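Local coordinates for protein lipase (Streptomyces rimosus, PDB 5MAL) that hydrolyses triacylglycerols and other esters, preferring medium-length acyl chains, and also acts on palmitoyl-CoA and phospholipids, at residues 31-43 against 222-234. Residues are numbered along the deposited sequence; the frame is centred on the assembly and turned at random.
Sequences TKSYPALWAASHT and QSKGYLPVLNSAT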
ATOM      1  N   THR A  31      -7.618  -7.541 -10.797  1.00 11.30           N
ATOM      2  CA  THR A  31      -6.979  -7.430 -12.103  1.00 10.29           C
ATOM      3  C   THR A  31      -6.760  -5.967 -12.479  1.00 11.36           C
ATOM      4  O   THR A  31      -6.063  -5.665 -13.457  1.00 13.44           O
ATOM      5  CB  THR A  31      -7.798  -8.132 -13.209  1.00 15.29           C
ATOM      6  OG1 THR A  31      -9.026  -7.435 -13.415  1.00 18.05           O
ATOM      7  CG2 THR A  31      -8.092  -9.550 -12.816  1.00 14.54           C
ATOM      8  N   LYS A  32      -7.347  -5.060 -11.702  1.00  8.89           N
ATOM      9  CA  LYS A  32      -7.141  -3.636 -11.925  1.00 11.53           C
ATOM     10  C   LYS A  32      -6.188  -3.043 -10.893  1.00 12.79           C
ATOM     11  O   LYS A  32      -6.017  -1.829 -10.821  1.00 10.63           O
ATOM     12  CB  LYS A  32      -8.470  -2.890 -11.901  1.00 12.64           C
ATOM     13  CG  LYS A  32      -9.406  -3.329 -13.013  1.00 18.47           C
ATOM     14  CD  LYS A  32     -10.640  -2.454 -13.098  1.00 26.03           C
ATOM     15  CE  LYS A  32     -11.641  -3.037 -14.083  1.00 29.80           C
ATOM     16  NZ  LYS A  32     -11.147  -2.971 -15.480  1.00 39.82           N
ATOM     17  N   SER A  33      -5.569  -3.908 -10.101  1.00 10.89           N
ATOM     18  CA  SER A  33      -4.501  -3.494  -9.188  1.00  7.85           C
ATOM     19  C   SER A  33      -3.262  -3.075  -9.966  1.00  9.81           C
ATOM     20  O   SER A  33      -3.069  -3.511 -11.107  1.00 11.25           O
ATOM     21  CB  SER A  33      -4.133  -4.642  -8.257  1.00  8.14           C
ATOM     22  OG  SER A  33      -3.545  -5.685  -9.017  1.00  8.99           O
ATOM     23  N   TYR A  34      -2.384  -2.267  -9.371  1.00  5.93           N
ATOM     24  CA  TYR A  34      -1.256  -1.829 -10.193  1.00  8.35           C
ATOM     25  C   TYR A  34      -0.365  -3.020 -10.610  1.00  6.75           C
ATOM     26  O   TYR A  34       0.131  -3.025 -11.722  1.00  8.96           O
ATOM     27  CB  TYR A  34      -0.430  -0.727  -9.501  1.00  8.06           C
ATOM     28  CG  TYR A  34       0.365  -1.181  -8.314  1.00  7.42           C
ATOM     29  CD1 TYR A  34       1.650  -1.705  -8.476  1.00  6.37           C
ATOM     30  CD2 TYR A  34      -0.143  -1.055  -7.029  1.00  6.81           C
ATOM     31  CE1 TYR A  34       2.376  -2.128  -7.391  1.00  7.62           C
ATOM     32  CE2 TYR A  34       0.582  -1.465  -5.933  1.00  5.33           C
ATOM     33  CZ  TYR A  34       1.842  -2.006  -6.127  1.00  7.22           C
ATOM     34  OH  TYR A  34       2.588  -2.430  -5.066  1.00  8.04           O
ATOM     35  N   PRO A  35      -0.193  -4.058  -9.750  1.00  8.24           N
ATOM     36  CA  PRO A  35       0.643  -5.131 -10.293  1.00  7.88           C
ATOM     37  C   PRO A  35       0.004  -5.859 -11.461  1.00  8.08           C
ATOM     38  O   PRO A  35       0.698  -6.179 -12.416  1.00  8.11           O
ATOM     39  CB  PRO A  35       0.804  -6.086  -9.102  1.00  6.73           C
ATOM     40  CG  PRO A  35       0.652  -5.210  -7.912  1.00  5.93           C
ATOM     41  CD  PRO A  35      -0.473  -4.297  -8.319  1.00  7.28           C
ATOM     42  N   ALA A  36      -1.293  -6.115 -11.386  1.00  8.23           N
ATOM     43  CA  ALA A  36      -1.966  -6.804 -12.479  1.00  9.94           C
ATOM     44  C   ALA A  36      -1.949  -5.943 -13.744  1.00 10.08           C
ATOM     45  O   ALA A  36      -1.745  -6.446 -14.848  1.00 10.92           O
ATOM     46  CB  ALA A  36      -3.381  -7.154 -12.090  1.00 10.66           C
ATOM     47  N   LEU A  37      -2.158  -4.640 -13.587  1.00  9.27           N
ATOM     48  CA  LEU A  37      -2.078  -3.734 -14.728  1.00 11.24           C
ATOM     49  C   LEU A  37      -0.677  -3.710 -15.333  1.00 12.80           C
ATOM     50  O   LEU A  37      -0.506  -3.657 -16.560  1.00 11.79           O
ATOM     51  CB  LEU A  37      -2.484  -2.321 -14.324  1.00  9.41           C
ATOM     52  CG  LEU A  37      -3.951  -2.126 -13.934  1.00 10.41           C
ATOM     53  CD1 LEU A  37      -4.156  -0.691 -13.482  1.00  9.98           C
ATOM     54  CD2 LEU A  37      -4.874  -2.459 -15.095  1.00 10.10           C
ATOM     55  N   TRP A  38       0.329  -3.719 -14.471  1.00  8.99           N
ATOM     56  CA  TRP A  38       1.694  -3.748 -14.948  1.00 10.09           C
ATOM     57  C   TRP A  38       1.938  -5.031 -15.736  1.00 10.52           C
ATOM     58  O   TRP A  38       2.455  -4.992 -16.843  1.00 12.21           O
ATOM     59  CB  TRP A  38       2.678  -3.642 -13.785  1.00 10.49           C
ATOM     60  CG  TRP A  38       4.061  -3.303 -14.222  1.00 13.83           C
ATOM     61  CD1 TRP A  38       4.627  -2.055 -14.287  1.00 10.80           C
ATOM     62  CD2 TRP A  38       5.068  -4.219 -14.640  1.00 10.61           C
ATOM     63  NE1 TRP A  38       5.923  -2.148 -14.724  1.00 12.53           N
ATOM     64  CE2 TRP A  38       6.217  -3.465 -14.955  1.00  9.81           C
ATOM     65  CE3 TRP A  38       5.109  -5.608 -14.793  1.00 10.95           C
ATOM     66  CZ2 TRP A  38       7.397  -4.054 -15.398  1.00 12.93           C
ATOM     67  CZ3 TRP A  38       6.292  -6.190 -15.247  1.00 12.12           C
ATOM     68  CH2 TRP A  38       7.412  -5.411 -15.542  1.00 12.95           C
ATOM     69  N   ALA A  39       1.551  -6.169 -15.176  1.00  8.91           N
ATOM     70  CA  ALA A  39       1.842  -7.430 -15.836  1.00 10.42           C
ATOM     71  C   ALA A  39       1.108  -7.481 -17.181  1.00 13.31           C
ATOM     72  O   ALA A  39       1.673  -7.906 -18.194  1.00 15.66           O
ATOM     73  CB  ALA A  39       1.446  -8.621 -14.947  1.00  9.24           C
ATOM     74  N   ALA A  40      -0.125  -6.985 -17.195  1.00 13.36           N
ATOM     75  CA  ALA A  40      -0.956  -7.047 -18.394  1.00 18.05           C
ATOM     76  C   ALA A  40      -0.462  -6.119 -19.502  1.00 21.57           C
ATOM     77  O   ALA A  40      -0.885  -6.245 -20.653  1.00 25.01           O
ATOM     78  CB  ALA A  40      -2.394  -6.723 -18.049  1.00 17.39           C
ATOM     79  N   SER A  41       0.428  -5.195 -19.160  1.00 11.80           N
ATOM     80  CA  SER A  41       0.909  -4.209 -20.125  1.00 16.40           C
ATOM     81  C   SER A  41       2.398  -4.351 -20.400  1.00 17.59           C
ATOM     82  O   SER A  41       2.992  -3.520 -21.083  1.00 19.03           O
ATOM     83  CB  SER A  41       0.600  -2.788 -19.641  1.00 19.75           C
ATOM     84  OG  SER A  41       1.219  -2.516 -18.393  1.00 17.28           O
ATOM     85  N   HIS A  42       3.000  -5.405 -19.863  1.00 16.19           N
ATOM     86  CA  HIS A  42       4.387  -5.719 -20.172  1.00 19.53           C
ATOM     87  C   HIS A  42       4.464  -7.145 -20.679  1.00 19.09           C
ATOM     88  O   HIS A  42       4.312  -8.100 -19.920  1.00 17.93           O
ATOM     89  CB  HIS A  42       5.284  -5.516 -18.958  1.00 17.08           C
ATOM     90  CG  HIS A  42       5.480  -4.077 -18.603  1.00 15.01           C
ATOM     91  ND1 HIS A  42       4.569  -3.371 -17.848  1.00 14.84           N
ATOM     92  CD2 HIS A  42       6.462  -3.206 -18.923  1.00 18.15           C
ATOM     93  CE1 HIS A  42       4.993  -2.129 -17.702  1.00 16.45           C
ATOM     94  NE2 HIS A  42       6.147  -2.007 -18.331  1.00 15.93           N
ATOM     95  N   THR A  43       4.684  -7.271 -21.982  1.00 21.52           N
ATOM     96  CA  THR A  43       4.517  -8.540 -22.664  1.00 15.16           C
ATOM     97  C   THR A  43       5.454  -9.597 -22.114  1.00 18.95           C
ATOM     98  O   THR A  43       6.647  -9.356 -21.958  1.00 22.39           O
ATOM     99  CB  THR A  43       4.733  -8.368 -24.185  1.00 21.68           C
ATOM    100  OG1 THR A  43       3.785  -7.417 -24.685  1.00 25.79           O
ATOM    101  CG2 THR A  43       4.531  -9.667 -24.902  1.00 23.71           C
ATOM    102  N   GLN A 222      -5.691   2.985  -8.754  1.00  8.93           N
ATOM    103  CA  GLN A 222      -4.707   1.967  -9.064  1.00  7.77           C
ATOM    104  C   GLN A 222      -4.050   2.250 -10.406  1.00 10.27           C
ATOM    105  O   GLN A 222      -2.837   2.133 -10.545  1.00 10.17           O
ATOM    106  CB  GLN A 222      -5.343   0.584  -9.060  1.00  7.80           C
ATOM    107  CG  GLN A 222      -5.633   0.045  -7.670  1.00  5.64           C
ATOM    108  CD  GLN A 222      -4.353  -0.311  -6.917  1.00  8.68           C
ATOM    109  OE1 GLN A 222      -3.290  -0.484  -7.523  1.00  7.77           O
ATOM    110  NE2 GLN A 222      -4.456  -0.422  -5.596  1.00  7.97           N
ATOM    111  N   SER A 223      -4.859   2.631 -11.387  1.00  8.85           N
ATOM    112  CA  SER A 223      -4.382   2.750 -12.758  1.00  9.04           C
ATOM    113  C   SER A 223      -3.590   4.029 -12.991  1.00 11.69           C
ATOM    114  O   SER A 223      -2.670   4.049 -13.807  1.00 11.14           O
ATOM    115  CB  SER A 223      -5.559   2.673 -13.739  1.00  9.68           C
ATOM    116  OG  SER A 223      -6.422   3.783 -13.604  1.00 13.78           O
ATOM    117  N   LYS A 224      -3.912   5.091 -12.257  1.00 10.96           N
ATOM    118  CA  LYS A 224      -3.199   6.349 -12.462  1.00 10.75           C
ATOM    119  C   LYS A 224      -2.505   6.897 -11.240  1.00  9.17           C
ATOM    120  O   LYS A 224      -1.755   7.867 -11.338  1.00 10.73           O
ATOM    121  CB  LYS A 224      -4.137   7.399 -12.994  1.00 13.35           C
ATOM    122  CG  LYS A 224      -4.361   7.228 -14.454  1.00 17.58           C
ATOM    123  CD  LYS A 224      -5.770   7.562 -14.722  1.00 30.36           C
ATOM    124  CE  LYS A 224      -6.046   9.026 -14.458  1.00 29.93           C
ATOM    125  NZ  LYS A 224      -7.372   9.458 -14.984  1.00 11.77           N
ATOM    126  N   GLY A 225      -2.773   6.296 -10.088  1.00  8.20           N
ATOM    127  CA  GLY A 225      -2.060   6.666  -8.886  1.00  9.06           C
ATOM    128  C   GLY A 225      -0.901   5.706  -8.709  1.00  8.74           C
ATOM    129  O   GLY A 225       0.257   6.095  -8.837  1.00  9.38           O
ATOM    130  N   TYR A 226      -1.200   4.437  -8.448  1.00  9.24           N
ATOM    131  CA  TYR A 226      -0.132   3.473  -8.196  1.00  5.31           C
ATOM    132  C   TYR A 226       0.648   3.030  -9.417  1.00  6.34           C
ATOM    133  O   TYR A 226       1.873   3.048  -9.396  1.00  7.00           O
ATOM    134  CB  TYR A 226      -0.682   2.230  -7.497  1.00  7.61           C
ATOM    135  CG  TYR A 226      -0.624   2.396  -6.021  1.00  6.37           C
ATOM    136  CD1 TYR A 226      -1.672   3.000  -5.334  1.00  9.74           C
ATOM    137  CD2 TYR A 226       0.498   1.983  -5.298  1.00  6.41           C
ATOM    138  CE1 TYR A 226      -1.609   3.172  -3.961  1.00  7.98           C
ATOM    139  CE2 TYR A 226       0.575   2.161  -3.943  1.00  6.66           C
ATOM    140  CZ  TYR A 226      -0.484   2.754  -3.279  1.00  5.42           C
ATOM    141  OH  TYR A 226      -0.408   2.921  -1.930  1.00  9.23           O
ATOM    142  N   LEU A 227      -0.050   2.616 -10.465  1.00  8.58           N
ATOM    143  CA  LEU A 227       0.635   2.023 -11.613  1.00  6.60           C
ATOM    144  C   LEU A 227       1.672   2.965 -12.233  1.00  8.69           C
ATOM    145  O   LEU A 227       2.771   2.525 -12.546  1.00  8.53           O
ATOM    146  CB  LEU A 227      -0.381   1.574 -12.665  1.00  6.92           C
ATOM    147  CG  LEU A 227       0.249   1.135 -13.989  1.00  9.25           C
ATOM    148  CD1 LEU A 227       1.118  -0.096 -13.807  1.00 10.35           C
ATOM    149  CD2 LEU A 227      -0.836   0.895 -15.040  1.00 12.85           C
ATOM    150  N   PRO A 228       1.346   4.266 -12.388  1.00 10.98           N
ATOM    151  CA  PRO A 228       2.377   5.113 -12.994  1.00 10.43           C
ATOM    152  C   PRO A 228       3.636   5.192 -12.139  1.00 10.09           C
ATOM    153  O   PRO A 228       4.748   5.334 -12.654  1.00  9.69           O
ATOM    154  CB  PRO A 228       1.681   6.471 -13.110  1.00 10.54           C
ATOM    155  CG  PRO A 228       0.225   6.118 -13.260  1.00 11.80           C
ATOM    156  CD  PRO A 228       0.057   4.975 -12.283  1.00  7.71           C
ATOM    157  N   VAL A 229       3.477   5.057 -10.829  1.00  7.65           N
ATOM    158  CA  VAL A 229       4.636   5.068  -9.949  1.00  7.69           C
ATOM    159  C   VAL A 229       5.479   3.798 -10.119  1.00  8.93           C
ATOM    160  O   VAL A 229       6.701   3.867 -10.128  1.00  9.17           O
ATOM    161  CB  VAL A 229       4.205   5.252  -8.500  1.00 10.16           C
ATOM    162  CG1 VAL A 229       5.396   5.223  -7.585  1.00 11.18           C
ATOM    163  CG2 VAL A 229       3.496   6.589  -8.377  1.00  8.22           C
ATOM    164  N   LEU A 230       4.837   2.644 -10.275  1.00 10.01           N
ATOM    165  CA  LEU A 230       5.599   1.449 -10.580  1.00 11.06           C
ATOM    166  C   LEU A 230       6.289   1.615 -11.929  1.00 10.74           C
ATOM    167  O   LEU A 230       7.465   1.307 -12.056  1.00 11.31           O
ATOM    168  CB  LEU A 230       4.722   0.202 -10.573  1.00  8.15           C
ATOM    169  CG  LEU A 230       5.479  -1.074 -10.939  1.00  8.65           C
ATOM    170  CD1 LEU A 230       6.623  -1.327  -9.947  1.00  9.41           C
ATOM    171  CD2 LEU A 230       4.494  -2.224 -10.932  1.00  8.62           C
ATOM    172  N   ASN A 231       5.563   2.107 -12.931  1.00 10.99           N
ATOM    173  CA  ASN A 231       6.162   2.287 -14.247  1.00 10.44           C
ATOM    174  C   ASN A 231       7.343   3.244 -14.237  1.00 12.12           C
ATOM    175  O   ASN A 231       8.276   3.078 -15.012  1.00 14.96           O
ATOM    176  CB  ASN A 231       5.115   2.767 -15.253  1.00 10.11           C
ATOM    177  CG  ASN A 231       4.397   1.624 -15.922  1.00  9.62           C
ATOM    178  OD1 ASN A 231       4.953   0.528 -16.066  1.00 14.73           O
ATOM    179  ND2 ASN A 231       3.168   1.862 -16.348  1.00 11.00           N
ATOM    180  N   SER A 232       7.328   4.227 -13.343  1.00  9.64           N
ATOM    181  CA  SER A 232       8.392   5.213 -13.311  1.00  9.16           C
ATOM    182  C   SER A 232       9.709   4.561 -12.889  1.00 16.85           C
ATOM    183  O   SER A 232      10.791   5.050 -13.197  1.00 12.65           O
ATOM    184  CB  SER A 232       8.037   6.360 -12.364  1.00 10.67           C
ATOM    185  OG  SER A 232       8.351   6.030 -11.024  1.00 13.18           O
ATOM    186  N   ALA A 233       9.596   3.444 -12.183  1.00 11.62           N
ATOM    187  CA  ALA A 233      10.759   2.716 -11.712  1.00 14.07           C
ATOM    188  C   ALA A 233      10.980   1.573 -12.685  1.00 20.10           C
ATOM    189  O   ALA A 233      11.868   0.745 -12.505  1.00 25.05           O
ATOM    190  CB  ALA A 233      10.540   2.214 -10.299  1.00 15.56           C
ATOM    191  N   THR A 234      10.159   1.614 -13.736  1.00 19.69           N
ATOM    192  CA  THR A 234       9.966   0.631 -14.808  1.00 30.99           C
ATOM    193  C   THR A 234       9.289  -0.597 -14.253  1.00 22.01           C
ATOM    194  O   THR A 234       8.089  -0.639 -14.450  1.00 18.36           O
ATOM    195  CB  THR A 234      11.245   0.286 -15.559  1.00 29.65           C
ATOM    196  OG1 THR A 234      12.183  -0.330 -14.673  1.00 49.41           O
ATOM    197  CG2 THR A 234      11.831   1.571 -16.138  1.00 29.82           C
ATOM    198  OXT THR A 234       9.823  -1.482 -13.591  1.00 27.71           O
TER
HETATM  199  O   HOH W   1       1.860   0.061 -18.256  1.00 18.08           O
HETATM  200  O   HOH W   2       7.547   0.464 -17.294  1.00 18.86           O
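Tyr34 drops its side chain as a knob between Gln222, Tyr226, Leu227 and Leu230 of helix 222-232. Its CG sits between the backbone N and the carbonyl carbon (chi1 70°), which lays the ring against the opposing helix. There it runs nearly parallel to the Tyr226 ring but slid aside, so that the two barely overlap; separately, Tyr34 CD2 meets the beta carbon of Tyr226, CB, at 3.4 Å. A tyrosine suits this place because its ring fills the interface while its OH hydrogen-bonds to Ser12 OG, two residues on from the nucleophile Ser10.

Gln222, bent at its second torsion, offers OE1 to Tyr34 N (2.7 Å, N-H...O angle 135°), a first-turn amide of helix 34-40 that lacks an acceptor within its helix; the N-H comes from above the carbonyl plane. Its NE2 bonds to Tyr11 O.

Trp38 closes the other end. Its CD1 lies 3.4 Å from Leu230 CD2, and its NE1 donates to the C-terminal Thr234 O at 2.7 Å, in the carbonyl plane, tying down the chain end. His42 ND1 lies over one indole face while donating to Trp38 O. Between Tyr34 and Trp38, Leu227 forks, CD2 reaching Leu37 CB (3.7 Å) and CD1 reaching Trp38 CB.

The two helices cross at -60° and cover strands 46-49, 3-8 and 74-78 on one face of the parallel sheet, as in the three-layer alpha/beta/alpha fold of SGNH (GDSL) hydrolases.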